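Local coordinates for protein Cap5O (Staphylococcus aureus, PDB 3OJO) that oxidises UDP-N-acetyl-mannosamine with NAD as cofactor, a step in making the capsular polysaccharide of this bacterium, at residues S27-K32 / E172-N177; H33-L38 / Y195-Q200; D85-A90 / P117-G122; R110-I115 / P142-L147. All coordinates share one frame; numbering follows the deposited sequence.

Contact 1: S27-K32 / E172-N177; sequences SIMFAK and ELVHNN
M29 meets L173 and V174 where two helices of the NAD-binding Rossmann domain lie side by side. Helix 23-32 follows the first strand of the domain and the glycine-rich turn. Helix 169-175 comes much later in the chain. The contact is apolar, with no hydrogen bond across it. The M29 and L173 side chains run alongside each other in opposite directions. L173 CD2 therefore lies next to the root of the methionine, 3.8 Å from M29 CB and 4.0 Å from M29 CG. The far end of M29 reaches V174. M29 CG is anti to the backbone N (chi1 -164°), and the chain then bends at both chi2 and chi3. The M29 and V174 side chains cross at about a right angle, with M29 CE 3.6 Å from V174 CG2. The sulfur is a little farther off, M29 SD lying 4.1 Å from V174 CG2. F198 packs beside M29 from the loop after helix 185-195. The L173 side chain lies about 4 Å from that of V164, an NAD-binding residue, and about 9 Å from the bound NAD. E172 touches a bound pyridine-2,6-dicarboxylic acid, and its OE2 accepts a weak 2.8 Å bond from N176 ND2. The other methyl of V174 turns to its neighbour in sequence: V174 CG1 sits 3.7 Å above the centre of the H175 ring.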
# COMPACT_ATOMS: atom_id res chain seq x y z
N SER B 27 -34.74 4.06 1.49
CA SER B 27 -36.19 4.18 1.23
C SER B 27 -36.79 5.13 2.26
O SER B 27 -37.55 6.03 1.89
CB SER B 27 -36.86 2.82 1.39
OG SER B 27 -36.21 1.84 0.60
N ILE B 28 -36.43 4.95 3.54
CA ILE B 28 -36.91 5.76 4.65
C ILE B 28 -36.54 7.25 4.43
O ILE B 28 -37.39 8.11 4.61
CB ILE B 28 -36.45 5.16 6.03
CG1 ILE B 28 -37.30 3.92 6.37
CG2 ILE B 28 -36.49 6.19 7.19
CD1 ILE B 28 -36.72 3.02 7.52
N MET B 29 -35.31 7.51 3.98
CA MET B 29 -34.76 8.83 3.71
C MET B 29 -35.49 9.62 2.61
O MET B 29 -35.83 10.79 2.82
CB MET B 29 -33.26 8.73 3.43
CG MET B 29 -32.56 10.06 3.52
SD MET B 29 -32.91 11.03 5.01
CE MET B 29 -31.63 10.57 6.00
N PHE B 30 -35.74 9.00 1.44
CA PHE B 30 -36.45 9.67 0.34
C PHE B 30 -37.91 9.95 0.71
O PHE B 30 -38.43 11.02 0.37
CB PHE B 30 -36.38 8.84 -0.93
CG PHE B 30 -35.07 8.90 -1.68
CD1 PHE B 30 -34.79 9.97 -2.54
CD2 PHE B 30 -34.16 7.85 -1.62
CE1 PHE B 30 -33.60 9.98 -3.29
CE2 PHE B 30 -32.99 7.87 -2.37
CZ PHE B 30 -32.71 8.94 -3.20
N ALA B 31 -38.57 8.99 1.42
CA ALA B 31 -39.95 9.09 1.88
C ALA B 31 -40.11 10.19 2.93
O ALA B 31 -41.16 10.85 2.97
CB ALA B 31 -40.42 7.75 2.44
N LYS B 32 -39.07 10.41 3.76
CA LYS B 32 -38.98 11.45 4.79
C LYS B 32 -39.01 12.85 4.14
O LYS B 32 -39.38 13.82 4.79
CB LYS B 32 -37.67 11.27 5.59
CG LYS B 32 -37.58 12.05 6.89
CD LYS B 32 -36.16 12.10 7.44
CE LYS B 32 -36.03 13.07 8.60
NZ LYS B 32 -36.54 12.50 9.87
N GLU B 172 -25.15 9.99 8.00
CA GLU B 172 -24.15 9.59 7.00
C GLU B 172 -24.72 9.70 5.56
O GLU B 172 -24.05 10.20 4.70
CB GLU B 172 -23.64 8.19 7.32
CG GLU B 172 -22.69 7.58 6.31
CD GLU B 172 -21.22 7.68 6.62
OE1 GLU B 172 -20.83 8.59 7.40
OE2 GLU B 172 -20.44 6.88 6.06
N LEU B 173 -25.97 9.30 5.34
CA LEU B 173 -26.65 9.35 4.05
C LEU B 173 -26.81 10.78 3.52
O LEU B 173 -26.67 11.00 2.32
CB LEU B 173 -28.02 8.67 4.24
CG LEU B 173 -28.62 7.76 3.14
CD1 LEU B 173 -27.64 6.69 2.67
CD2 LEU B 173 -29.87 7.08 3.67
N VAL B 174 -27.03 11.76 4.42
CA VAL B 174 -27.22 13.18 4.12
C VAL B 174 -25.89 13.94 3.87
O VAL B 174 -25.75 14.62 2.84
CB VAL B 174 -28.10 13.85 5.23
CG1 VAL B 174 -28.06 15.38 5.16
CG2 VAL B 174 -29.54 13.38 5.15
N HIS B 175 -24.94 13.85 4.83
CA HIS B 175 -23.67 14.59 4.86
C HIS B 175 -22.44 14.04 4.13
O HIS B 175 -21.49 14.80 3.91
CB HIS B 175 -23.34 15.03 6.28
CG HIS B 175 -24.41 15.88 6.89
ND1 HIS B 175 -25.20 15.40 7.92
CD2 HIS B 175 -24.82 17.12 6.55
CE1 HIS B 175 -26.05 16.38 8.19
NE2 HIS B 175 -25.87 17.43 7.39
N ASN B 176 -22.44 12.77 3.74
CA ASN B 176 -21.33 12.19 3.01
C ASN B 176 -21.26 12.70 1.59
O ASN B 176 -22.30 12.88 0.95
CB ASN B 176 -21.46 10.66 2.93
CG ASN B 176 -20.81 9.87 4.03
OD1 ASN B 176 -20.44 10.39 5.09
ND2 ASN B 176 -20.66 8.58 3.79
N ASN B 177 -20.03 12.85 1.08
CA ASN B 177 -19.76 13.18 -0.30
C ASN B 177 -20.13 11.93 -1.10
O ASN B 177 -19.97 10.81 -0.63
CB ASN B 177 -18.30 13.56 -0.52
CG ASN B 177 -17.88 14.85 0.14
OD1 ASN B 177 -18.68 15.60 0.71
ND2 ASN B 177 -16.60 15.14 0.06

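Contact 2: H33-L38 / Y195-Q200; sequences HGVDVL and YRTFVQ
The H33 imidazole carries F198 CB over one face, 3.6 Å from the ring centre and 14° off the ring normal. This is a CH-pi contact made by the root of the phenylalanine, not by its ring. The two rings meet obliquely, with planes at 44°. F198 CG sits between its backbone N and carbonyl carbon (chi1 62°), which leads the phenyl group away from H33 and into the protein. There it packs edge-to-face with F30 and touches L173 and V174. T197 O approaches the imidazole obliquely, 3.3 Å from H33 ND1, but the angle is too poor for a hydrogen bond. The methyl of T197 touches both H33 and V35. T197 CG2 lies 3.7 Å from H33 CB and 3.9 Å from V35 CG2. The T197 hydroxyl is bonded to V194 O instead. On the backbone of the first segment, G34 has positive phi, G34 N bonds to A31 O and V35 N bonds to F30 O. These bonds form a Schellman motif, with G34 as the C-prime residue. It ends helix 23-32 and turns the chain into strand 36-40, within the first beta-alpha-beta unit of the Rossmann fold.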
# COMPACT_ATOMS: atom_id res chain seq x y z
N HIS B 33 -38.61 12.92 2.85
CA HIS B 33 -38.53 14.14 2.05
C HIS B 33 -39.67 14.31 1.01
O HIS B 33 -39.58 15.14 0.10
CB HIS B 33 -37.12 14.27 1.43
CG HIS B 33 -36.05 14.51 2.46
ND1 HIS B 33 -35.50 15.77 2.64
CD2 HIS B 33 -35.50 13.67 3.36
CE1 HIS B 33 -34.64 15.65 3.64
NE2 HIS B 33 -34.61 14.40 4.10
N GLY B 34 -40.76 13.55 1.20
CA GLY B 34 -41.96 13.62 0.38
C GLY B 34 -42.05 12.78 -0.87
O GLY B 34 -43.03 12.90 -1.62
N VAL B 35 -41.05 11.93 -1.13
CA VAL B 35 -41.05 11.05 -2.32
C VAL B 35 -41.90 9.80 -2.01
O VAL B 35 -41.83 9.29 -0.90
CB VAL B 35 -39.62 10.71 -2.79
CG1 VAL B 35 -39.62 9.95 -4.11
CG2 VAL B 35 -38.75 11.97 -2.90
N ASP B 36 -42.72 9.34 -2.99
CA ASP B 36 -43.56 8.14 -2.85
C ASP B 36 -42.66 6.97 -3.15
O ASP B 36 -42.18 6.82 -4.29
CB ASP B 36 -44.78 8.18 -3.79
CG ASP B 36 -45.61 9.44 -3.67
OD1 ASP B 36 -45.98 9.80 -2.52
OD2 ASP B 36 -45.88 10.08 -4.72
N VAL B 37 -42.34 6.21 -2.10
CA VAL B 37 -41.38 5.12 -2.14
C VAL B 37 -42.02 3.76 -2.01
O VAL B 37 -42.75 3.49 -1.05
CB VAL B 37 -40.21 5.32 -1.12
CG1 VAL B 37 -39.11 4.29 -1.31
CG2 VAL B 37 -39.62 6.72 -1.19
N LEU B 38 -41.67 2.87 -2.94
CA LEU B 38 -42.03 1.47 -2.90
C LEU B 38 -40.75 0.69 -2.59
O LEU B 38 -39.81 0.70 -3.38
CB LEU B 38 -42.66 1.00 -4.22
CG LEU B 38 -43.44 -0.33 -4.23
CD1 LEU B 38 -43.00 -1.27 -5.28
CD2 LEU B 38 -43.84 -0.89 -2.88
N TYR B 195 -30.49 12.48 -5.92
CA TYR B 195 -29.82 12.72 -4.64
C TYR B 195 -29.96 14.11 -4.04
O TYR B 195 -29.90 14.26 -2.82
CB TYR B 195 -28.37 12.22 -4.69
CG TYR B 195 -28.31 10.71 -4.80
CD1 TYR B 195 -27.95 10.09 -5.99
CD2 TYR B 195 -28.70 9.90 -3.73
CE1 TYR B 195 -27.93 8.70 -6.11
CE2 TYR B 195 -28.69 8.51 -3.84
CZ TYR B 195 -28.28 7.91 -5.02
OH TYR B 195 -28.27 6.54 -5.12
N ARG B 196 -30.23 15.11 -4.90
CA ARG B 196 -30.43 16.52 -4.52
C ARG B 196 -31.54 16.69 -3.46
O ARG B 196 -31.51 17.67 -2.71
CB ARG B 196 -30.77 17.34 -5.78
CG ARG B 196 -30.23 18.77 -5.78
CD ARG B 196 -30.09 19.33 -7.20
NE ARG B 196 -31.36 19.38 -7.93
CZ ARG B 196 -31.49 19.10 -9.23
NH1 ARG B 196 -30.43 18.76 -9.95
NH2 ARG B 196 -32.68 19.17 -9.81
N THR B 197 -32.47 15.70 -3.39
CA THR B 197 -33.62 15.58 -2.48
C THR B 197 -33.24 15.77 -1.01
O THR B 197 -33.99 16.41 -0.28
CB THR B 197 -34.35 14.22 -2.73
OG1 THR B 197 -34.62 14.05 -4.13
CG2 THR B 197 -35.65 14.05 -1.92
N PHE B 198 -32.08 15.22 -0.58
CA PHE B 198 -31.63 15.28 0.82
C PHE B 198 -30.11 15.37 0.98
O PHE B 198 -29.64 15.67 2.08
CB PHE B 198 -32.16 14.05 1.61
CG PHE B 198 -31.65 12.72 1.09
CD1 PHE B 198 -32.30 12.07 0.05
CD2 PHE B 198 -30.48 12.15 1.61
CE1 PHE B 198 -31.80 10.87 -0.46
CE2 PHE B 198 -29.99 10.95 1.10
CZ PHE B 198 -30.66 10.32 0.07
N VAL B 199 -29.35 15.05 -0.09
CA VAL B 199 -27.87 15.08 -0.00
C VAL B 199 -27.35 16.52 0.09
O VAL B 199 -27.52 17.32 -0.84
CB VAL B 199 -27.12 14.21 -1.07
CG1 VAL B 199 -25.60 14.31 -0.91
CG2 VAL B 199 -27.56 12.75 -1.00
N GLN B 200 -26.73 16.82 1.24
CA GLN B 200 -26.08 18.08 1.58
C GLN B 200 -24.57 17.99 1.32
O GLN B 200 -23.91 19.01 1.16
CB GLN B 200 -26.37 18.47 3.04
CG GLN B 200 -27.70 19.20 3.21
CD GLN B 200 -28.20 19.18 4.63
OE1 GLN B 200 -27.63 19.81 5.53
NE2 GLN B 200 -29.31 18.50 4.85

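Contact 3: D85-A90 / P117-G122; sequences DVFIIA and PFLKKG
F87 meets L119 obliquely, F87 CE2 lying 3.9 Å from L119 CD2. F87 CD2 is slightly farther from the same methyl, at 4.2 Å. At the end of the ring, F87 CZ lies 4.3 Å from F118 CB, a looser contact. F87 CG stands opposite its own carbonyl carbon (chi1 -63°), and the ring reaches out from the strand toward the loop. L119 starts off to one side. Its CG is anti to the carbonyl carbon (chi1 -78°), CD1 continues the extended chain, and the other branch, CD2, touches F87. F118 behaves differently. Its CB points at the strand, but its ring leads away and takes P117 CB 4.2 Å above one face, displaced from the ring centre. The two segments belong to one beta-alpha-beta crossover of the Rossmann domain. Strand 86-89 leads to helix 106-115, and the loop holding residues 117-122 returns the chain to strand 124-127. The loop thus folds back beside the strand from which the crossover began. F87 also packs on I115 of the helix and I125 of the returning strand, and L119 shares I125. No hydrogen bond crosses the contact. Within the loop, K120 NZ makes a weak 3.3 Å bond to F118 O. D85 OD2 accepts from the backbone N of K13, at the start of the neighbouring strand. Past the other end of strand 86-89, A90 touches the bound NAD.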
# COMPACT_ATOMS: atom_id res chain seq x y z
N ASP B 85 -40.44 6.28 -11.49
CA ASP B 85 -39.60 7.25 -12.19
C ASP B 85 -38.13 6.90 -11.99
O ASP B 85 -37.33 7.05 -12.92
CB ASP B 85 -39.85 8.67 -11.64
CG ASP B 85 -41.28 9.19 -11.75
OD1 ASP B 85 -41.91 9.01 -12.83
OD2 ASP B 85 -41.75 9.82 -10.78
N VAL B 86 -37.78 6.46 -10.76
CA VAL B 86 -36.43 6.10 -10.35
C VAL B 86 -36.45 4.71 -9.75
O VAL B 86 -37.36 4.38 -8.98
CB VAL B 86 -35.82 7.12 -9.34
CG1 VAL B 86 -34.33 6.87 -9.10
CG2 VAL B 86 -36.06 8.56 -9.76
N PHE B 87 -35.43 3.91 -10.07
CA PHE B 87 -35.23 2.58 -9.49
C PHE B 87 -33.82 2.53 -8.91
O PHE B 87 -32.86 2.88 -9.58
CB PHE B 87 -35.39 1.48 -10.53
CG PHE B 87 -36.75 1.35 -11.15
CD1 PHE B 87 -37.70 0.48 -10.61
CD2 PHE B 87 -37.08 2.05 -12.30
CE1 PHE B 87 -38.95 0.32 -11.22
CE2 PHE B 87 -38.34 1.91 -12.90
CZ PHE B 87 -39.26 1.03 -12.36
N ILE B 88 -33.71 2.14 -7.64
CA ILE B 88 -32.44 2.00 -6.96
C ILE B 88 -32.22 0.52 -6.60
O ILE B 88 -33.00 -0.03 -5.81
CB ILE B 88 -32.28 2.93 -5.72
CG1 ILE B 88 -32.39 4.42 -6.12
CG2 ILE B 88 -30.95 2.64 -5.00
CD1 ILE B 88 -32.37 5.41 -5.03
N ILE B 89 -31.16 -0.10 -7.15
CA ILE B 89 -30.80 -1.48 -6.81
C ILE B 89 -29.79 -1.41 -5.65
O ILE B 89 -28.71 -0.83 -5.80
CB ILE B 89 -30.29 -2.26 -8.04
CG1 ILE B 89 -31.41 -2.41 -9.09
CG2 ILE B 89 -29.70 -3.63 -7.64
CD1 ILE B 89 -30.96 -2.42 -10.52
N ALA B 90 -30.19 -1.97 -4.50
CA ALA B 90 -29.41 -2.02 -3.26
C ALA B 90 -29.44 -3.45 -2.69
O ALA B 90 -29.54 -3.64 -1.47
CB ALA B 90 -29.99 -1.05 -2.25
N PRO B 117 -39.79 -5.26 -16.93
CA PRO B 117 -41.17 -5.13 -17.45
C PRO B 117 -41.90 -3.83 -17.09
O PRO B 117 -42.92 -3.53 -17.69
CB PRO B 117 -41.89 -6.33 -16.84
CG PRO B 117 -40.84 -7.25 -16.39
CD PRO B 117 -39.69 -6.41 -16.01
N PHE B 118 -41.39 -3.08 -16.11
CA PHE B 118 -42.02 -1.85 -15.64
C PHE B 118 -41.39 -0.58 -16.21
O PHE B 118 -41.89 0.51 -15.95
CB PHE B 118 -42.03 -1.82 -14.10
CG PHE B 118 -42.63 -3.08 -13.50
CD1 PHE B 118 -44.00 -3.19 -13.32
CD2 PHE B 118 -41.82 -4.15 -13.15
CE1 PHE B 118 -44.55 -4.36 -12.80
CE2 PHE B 118 -42.37 -5.32 -12.62
CZ PHE B 118 -43.73 -5.41 -12.44
N LEU B 119 -40.30 -0.73 -16.99
CA LEU B 119 -39.55 0.38 -17.57
C LEU B 119 -40.30 1.20 -18.59
O LEU B 119 -40.90 0.67 -19.52
CB LEU B 119 -38.22 -0.09 -18.15
CG LEU B 119 -37.08 -0.36 -17.16
CD1 LEU B 119 -35.83 -0.77 -17.89
CD2 LEU B 119 -36.80 0.86 -16.31
N LYS B 120 -40.25 2.53 -18.41
CA LYS B 120 -40.88 3.52 -19.27
C LYS B 120 -39.81 4.55 -19.66
O LYS B 120 -38.81 4.70 -18.96
CB LYS B 120 -42.05 4.23 -18.54
CG LYS B 120 -43.05 3.30 -17.81
CD LYS B 120 -44.12 2.71 -18.72
CE LYS B 120 -45.12 1.86 -17.95
NZ LYS B 120 -44.66 0.45 -17.77
N LYS B 121 -40.01 5.26 -20.79
CA LYS B 121 -39.06 6.29 -21.23
C LYS B 121 -38.97 7.42 -20.19
O LYS B 121 -39.99 7.80 -19.59
CB LYS B 121 -39.40 6.81 -22.63
CG LYS B 121 -38.97 5.83 -23.73
CD LYS B 121 -39.32 6.29 -25.13
CE LYS B 121 -38.62 5.47 -26.19
NZ LYS B 121 -39.05 4.04 -26.21
N GLY B 122 -37.74 7.88 -19.92
CA GLY B 122 -37.44 8.93 -18.95
C GLY B 122 -36.95 8.44 -17.60
O GLY B 122 -36.49 9.24 -16.78

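Contact 4: R110-I115 / P142-L147; sequences RALDSI and PVIENL
L112 projects toward helix 135-145 and makes all the close apolar contacts here. Its two methyls share one partner, the end of I144. L112 CD1 is 3.8 Å from I144 CD1, and L112 CD2 is 3.9 Å from the same atom. The two side chains meet at about a right angle, with I144 CD1 reaching both branches of the leucine fork. V143 meets L112 tip to tip and less closely, L112 CD2 lying 4.1 Å from V143 CG1. The torsions explain the reach of L112. With CG anti to the backbone N (chi1 -174°), the L112 fork reaches toward helix 135-145. I144 starts off to one side of the contact, and only its end, CD1, comes in close. The two helices belong to successive crossovers of the Rossmann domain, one between strands 86-89 and 124-127, the next between strands 124-127 and 156-159. A111 and I115 turn to the sheet instead, where both touch I89 and V17. A111 is also part of the NAD pocket. V143 and I144 continue the apolar packing onto L116 and I155.

No hydrogen bond crosses the contact. S114 OG donates to A111 O at 2.9 Å; the hydroxyl sits 128° from the carbonyl bond, tilted 28° out of the carbonyl plane. In the backbone, I115 N bonds to L112 O at 3.2 Å. Likewise L147 N bonds to I144 O at 3.1 Å. Helix 135-145 is kinked at P142, whose N makes no bond to the preceding turn.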
# COMPACT_ATOMS: atom_id res chain seq x y z
N ARG B 110 -30.43 -10.24 -11.37
CA ARG B 110 -31.76 -10.77 -11.05
C ARG B 110 -32.68 -9.61 -10.72
O ARG B 110 -33.80 -9.56 -11.23
CB ARG B 110 -31.67 -11.72 -9.84
CG ARG B 110 -32.00 -13.16 -10.16
CD ARG B 110 -31.63 -14.08 -9.01
NE ARG B 110 -30.29 -14.64 -9.16
CZ ARG B 110 -29.63 -15.30 -8.21
NH1 ARG B 110 -30.19 -15.47 -7.01
NH2 ARG B 110 -28.42 -15.77 -8.43
N ALA B 111 -32.20 -8.64 -9.89
CA ALA B 111 -32.91 -7.43 -9.51
C ALA B 111 -33.16 -6.53 -10.72
O ALA B 111 -34.19 -5.86 -10.77
CB ALA B 111 -32.13 -6.66 -8.45
N LEU B 112 -32.21 -6.51 -11.69
CA LEU B 112 -32.38 -5.74 -12.93
C LEU B 112 -33.54 -6.33 -13.74
O LEU B 112 -34.39 -5.57 -14.21
CB LEU B 112 -31.09 -5.61 -13.75
CG LEU B 112 -31.14 -4.68 -15.00
CD1 LEU B 112 -31.50 -3.23 -14.65
CD2 LEU B 112 -29.85 -4.75 -15.80
N ASP B 113 -33.62 -7.68 -13.82
CA ASP B 113 -34.69 -8.39 -14.55
C ASP B 113 -36.10 -8.19 -13.97
O ASP B 113 -37.07 -8.28 -14.72
CB ASP B 113 -34.39 -9.88 -14.72
CG ASP B 113 -33.26 -10.21 -15.66
OD1 ASP B 113 -32.57 -11.22 -15.43
OD2 ASP B 113 -33.06 -9.45 -16.64
N SER B 114 -36.21 -7.92 -12.65
CA SER B 114 -37.49 -7.68 -11.95
C SER B 114 -38.08 -6.30 -12.31
O SER B 114 -39.30 -6.12 -12.29
CB SER B 114 -37.29 -7.77 -10.43
OG SER B 114 -36.80 -6.57 -9.85
N ILE B 115 -37.19 -5.36 -12.63
CA ILE B 115 -37.43 -3.96 -12.97
C ILE B 115 -37.83 -3.76 -14.45
O ILE B 115 -38.67 -2.91 -14.74
CB ILE B 115 -36.14 -3.22 -12.54
CG1 ILE B 115 -36.29 -2.62 -11.14
CG2 ILE B 115 -35.51 -2.25 -13.58
CD1 ILE B 115 -34.99 -2.08 -10.55
N PRO B 142 -26.17 -3.27 -22.22
CA PRO B 142 -26.69 -4.19 -23.27
C PRO B 142 -28.08 -4.77 -23.03
O PRO B 142 -28.82 -4.97 -23.98
CB PRO B 142 -25.66 -5.31 -23.29
CG PRO B 142 -24.42 -4.66 -22.80
CD PRO B 142 -24.88 -3.75 -21.71
N VAL B 143 -28.41 -5.04 -21.76
CA VAL B 143 -29.71 -5.58 -21.36
C VAL B 143 -30.81 -4.53 -21.63
O VAL B 143 -31.86 -4.86 -22.18
CB VAL B 143 -29.68 -6.05 -19.87
CG1 VAL B 143 -31.08 -6.36 -19.34
CG2 VAL B 143 -28.77 -7.27 -19.72
N ILE B 144 -30.54 -3.27 -21.26
CA ILE B 144 -31.47 -2.18 -21.45
C ILE B 144 -31.61 -1.82 -22.93
O ILE B 144 -32.72 -1.63 -23.41
CB ILE B 144 -31.11 -0.98 -20.54
CG1 ILE B 144 -31.75 -1.15 -19.14
CG2 ILE B 144 -31.60 0.31 -21.14
CD1 ILE B 144 -31.00 -1.92 -18.17
N GLU B 145 -30.49 -1.79 -23.66
CA GLU B 145 -30.48 -1.49 -25.10
C GLU B 145 -31.17 -2.57 -25.94
O GLU B 145 -31.66 -2.28 -27.03
CB GLU B 145 -29.07 -1.15 -25.59
CG GLU B 145 -28.72 0.31 -25.30
CD GLU B 145 -27.33 0.78 -25.66
OE1 GLU B 145 -26.40 -0.06 -25.66
OE2 GLU B 145 -27.16 1.99 -25.94
N ASN B 146 -31.28 -3.79 -25.39
CA ASN B 146 -31.97 -4.92 -26.01
C ASN B 146 -33.48 -4.67 -26.08
O ASN B 146 -34.15 -5.23 -26.95
CB ASN B 146 -31.69 -6.21 -25.26
CG ASN B 146 -31.34 -7.35 -26.18
OD1 ASN B 146 -32.12 -8.30 -26.38
ND2 ASN B 146 -30.18 -7.25 -26.82
N LEU B 147 -34.00 -3.82 -25.16
CA LEU B 147 -35.39 -3.35 -25.11
C LEU B 147 -35.40 -2.06 -25.94
O LEU B 147 -34.31 -1.61 -26.27
CB LEU B 147 -35.76 -3.01 -23.65
CG LEU B 147 -35.49 -4.07 -22.59
CD1 LEU B 147 -35.70 -3.54 -21.21
CD2 LEU B 147 -36.36 -5.28 -22.81

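In the fold
All four contacts belong to the Rossmann part of the chain. Contacts 1 and 4 are buried helix-to-helix packing. Contact 2 joins two loops and contact 3 a strand to a loop; both are partly buried. Across the segments, contact 2 alone has a carbon over an aromatic face. Contacts 1 and 4 are aliphatic, and in contact 3 a ring meets its partners obliquely. Contacts 1 and 2 adjoin, and V174 O probably bonds to Q200 N. Contacts 3 and 4 touch through helix 106-115, where I89 also meets L112. Strand 86-89 of contact 3 lies between contacts 1 and 4: I88 meets F30 on one face, while F87 and I89 turn to helix 106-115 on the other.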